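Local coordinates for protein glutathione S-transferase (PDB 3AY8) that probably catalyses the conjugation of glutathione to electrophilic compounds as a homodimeric cytosolic enzyme of the glutathione transferase family, at residues Ser136-Leu141 and Ala165-Ile170. Sequence-based numbering, arbitrary orientation.
Sequences STLSFL and ASMSSI
Met167 reaches across to two leucines one helical turn apart, Leu138 and Leu141, and its sulfur touches both. The shorter approach is 3.5 Å, from Met167 SD to Leu138 CD2; the two side chains run obliquely to one another, and Met167 CE lies 3.9 Å from the same CD2, so a single methyl branch of Leu138 meets the sulfur and terminal methyl of Met167. Leu141 comes in differently: with CG anti to the backbone N (chi1 176°), it extends toward Met167 and slides past it in the reverse direction, setting its CD2 alongside Met167 CG at 3.8 Å. Met167 is bent at both chi2 and chi3 (-53° and -55°), a folded chain that brings SD within range of both CD2 methyls. The backbones stay well apart, with the CA atoms of Leu138 and Met167 9.2 Å from each other, and the buried surface of 128 Å² comes almost wholly from these three residues. This is apolar helix-helix packing in the all-helical C-terminal domain of the glutathione transferase fold, joining helix 128-147 to helix 158-173. Ile183 of helix 181-190 touches all three side chains, while Trp186 also packs on Met167 and Leu107 of helix 90-120 on Leu138. An alanine in place of Met167 lacks CG, SD and CE, and would probably leave the CD2 methyls of both leucines without their mate, opening a gap between the two helices. On helix 158-173 itself, Ser169 OG donates to Ala165 O at 2.6 Å, in the carbonyl plane, and Arg16 also bonds to both of these oxygens, tying this helix to helix 13-25 of the thioredoxin-like N-terminal domain.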
ATOM      1  N   SER A 136       7.229   0.246  15.868  1.00 26.70           N
ATOM      2  CA  SER A 136       5.829  -0.096  16.098  1.00 27.41           C
ATOM      3  C   SER A 136       5.260  -1.009  14.988  1.00 27.60           C
ATOM      4  O   SER A 136       4.478  -1.947  15.257  1.00 27.62           O
ATOM      5  CB  SER A 136       4.997   1.188  16.222  1.00 28.02           C
ATOM      6  OG  SER A 136       3.616   0.889  16.112  1.00 32.58           O
ATOM      7  N   THR A 137       5.661  -0.736  13.746  1.00 26.64           N
ATOM      8  CA  THR A 137       5.269  -1.574  12.611  1.00 25.97           C
ATOM      9  C   THR A 137       5.977  -2.923  12.662  1.00 25.81           C
ATOM     10  O   THR A 137       5.362  -3.960  12.400  1.00 24.97           O
ATOM     11  CB  THR A 137       5.485  -0.834  11.273  1.00 26.05           C
ATOM     12  OG1 THR A 137       4.477   0.176  11.173  1.00 25.90           O
ATOM     13  CG2 THR A 137       5.349  -1.794  10.066  1.00 24.78           C
ATOM     14  N   LEU A 138       7.255  -2.922  13.059  1.00 25.58           N
ATOM     15  CA  LEU A 138       7.954  -4.204  13.258  1.00 25.39           C
ATOM     16  C   LEU A 138       7.291  -5.082  14.316  1.00 25.51           C
ATOM     17  O   LEU A 138       7.259  -6.309  14.193  1.00 24.77           O
ATOM     18  CB  LEU A 138       9.438  -3.989  13.596  1.00 24.86           C
ATOM     19  CG  LEU A 138      10.287  -3.307  12.506  1.00 24.66           C
ATOM     20  CD1 LEU A 138      11.763  -3.312  12.897  1.00 23.50           C
ATOM     21  CD2 LEU A 138      10.065  -3.970  11.133  1.00 21.74           C
ATOM     22  N   SER A 139       6.780  -4.450  15.371  1.00 25.99           N
ATOM     23  CA  SER A 139       6.129  -5.188  16.446  1.00 26.34           C
ATOM     24  C   SER A 139       4.894  -5.942  15.951  1.00 25.87           C
ATOM     25  O   SER A 139       4.655  -7.075  16.346  1.00 25.03           O
ATOM     26  CB  SER A 139       5.768  -4.247  17.603  1.00 26.41           C
ATOM     27  OG  SER A 139       5.127  -4.983  18.626  1.00 27.95           O
ATOM     28  N   PHE A 140       4.130  -5.294  15.076  1.00 26.72           N
ATOM     29  CA  PHE A 140       2.972  -5.891  14.420  1.00 27.67           C
ATOM     30  C   PHE A 140       3.391  -7.077  13.557  1.00 26.73           C
ATOM     31  O   PHE A 140       2.771  -8.133  13.615  1.00 26.55           O
ATOM     32  CB  PHE A 140       2.276  -4.850  13.551  1.00 28.93           C
ATOM     33  CG  PHE A 140       0.986  -4.354  14.108  1.00 34.52           C
ATOM     34  CD1 PHE A 140      -0.222  -4.782  13.567  1.00 39.39           C
ATOM     35  CD2 PHE A 140       0.970  -3.446  15.165  1.00 40.09           C
ATOM     36  CE1 PHE A 140      -1.435  -4.318  14.075  1.00 42.89           C
ATOM     37  CE2 PHE A 140      -0.238  -2.975  15.685  1.00 41.99           C
ATOM     38  CZ  PHE A 140      -1.441  -3.405  15.136  1.00 43.03           C
ATOM     39  N   LEU A 141       4.448  -6.893  12.765  1.00 25.87           N
ATOM     40  CA  LEU A 141       4.989  -7.979  11.945  1.00 25.76           C
ATOM     41  C   LEU A 141       5.417  -9.142  12.843  1.00 25.77           C
ATOM     42  O   LEU A 141       5.169 -10.293  12.532  1.00 25.22           O
ATOM     43  CB  LEU A 141       6.183  -7.503  11.104  1.00 24.47           C
ATOM     44  CG  LEU A 141       6.898  -8.575  10.257  1.00 25.29           C
ATOM     45  CD1 LEU A 141       5.911  -9.381   9.332  1.00 21.22           C
ATOM     46  CD2 LEU A 141       8.054  -7.967   9.441  1.00 23.18           C
ATOM     47  N   ALA A 165      11.750  -8.472   0.993  1.00 22.62           N
ATOM     48  CA  ALA A 165      12.455  -7.414   0.259  1.00 22.61           C
ATOM     49  C   ALA A 165      12.553  -6.134   1.092  1.00 22.73           C
ATOM     50  O   ALA A 165      13.607  -5.475   1.135  1.00 22.40           O
ATOM     51  CB  ALA A 165      11.777  -7.137  -1.093  1.00 22.25           C
ATOM     52  N   SER A 166      11.455  -5.795   1.768  1.00 22.49           N
ATOM     53  CA  SER A 166      11.432  -4.633   2.653  1.00 22.47           C
ATOM     54  C   SER A 166      12.374  -4.807   3.859  1.00 22.62           C
ATOM     55  O   SER A 166      13.259  -3.966   4.096  1.00 21.70           O
ATOM     56  CB  SER A 166      10.002  -4.368   3.130  1.00 22.58           C
ATOM     57  OG  SER A 166       9.180  -3.907   2.064  1.00 22.46           O
ATOM     58  N   MET A 167      12.177  -5.894   4.607  1.00 22.40           N
ATOM     59  CA  MET A 167      12.958  -6.174   5.824  1.00 23.40           C
ATOM     60  C   MET A 167      14.460  -6.303   5.558  1.00 22.85           C
ATOM     61  O   MET A 167      15.272  -5.811   6.329  1.00 23.37           O
ATOM     62  CB  MET A 167      12.454  -7.453   6.520  1.00 23.02           C
ATOM     63  CG  MET A 167      11.180  -7.270   7.309  1.00 25.50           C
ATOM     64  SD  MET A 167      11.264  -5.917   8.500  1.00 26.28           S
ATOM     65  CE  MET A 167      12.712  -6.325   9.504  1.00 23.56           C
ATOM     66  N   SER A 168      14.826  -6.959   4.465  1.00 23.22           N
ATOM     67  CA  SER A 168      16.250  -7.088   4.110  1.00 23.32           C
ATOM     68  C   SER A 168      16.892  -5.718   3.858  1.00 23.87           C
ATOM     69  O   SER A 168      18.076  -5.516   4.155  1.00 24.47           O
ATOM     70  CB  SER A 168      16.439  -8.040   2.921  1.00 23.53           C
ATOM     71  OG  SER A 168      15.803  -7.555   1.750  1.00 21.30           O
ATOM     72  N   SER A 169      16.102  -4.773   3.349  1.00 24.03           N
ATOM     73  CA  SER A 169      16.551  -3.402   3.118  1.00 24.65           C
ATOM     74  C   SER A 169      16.972  -2.681   4.412  1.00 24.94           C
ATOM     75  O   SER A 169      18.086  -2.149   4.493  1.00 24.94           O
ATOM     76  CB  SER A 169      15.451  -2.605   2.413  1.00 25.17           C
ATOM     77  OG  SER A 169      15.023  -3.283   1.242  1.00 26.41           O
ATOM     78  N   ILE A 170      16.096  -2.674   5.426  1.00 24.31           N
ATOM     79  CA  ILE A 170      16.419  -1.984   6.668  1.00 23.83           C
ATOM     80  C   ILE A 170      17.473  -2.770   7.472  1.00 24.28           C
ATOM     81  O   ILE A 170      18.350  -2.169   8.096  1.00 23.95           O
ATOM     82  CB  ILE A 170      15.152  -1.640   7.515  1.00 23.54           C
ATOM     83  CG1 ILE A 170      15.451  -0.534   8.548  1.00 23.14           C
ATOM     84  CG2 ILE A 170      14.548  -2.905   8.172  1.00 22.44           C
ATOM     85  CD1 ILE A 170      15.844   0.853   7.950  1.00 22.80           C
TER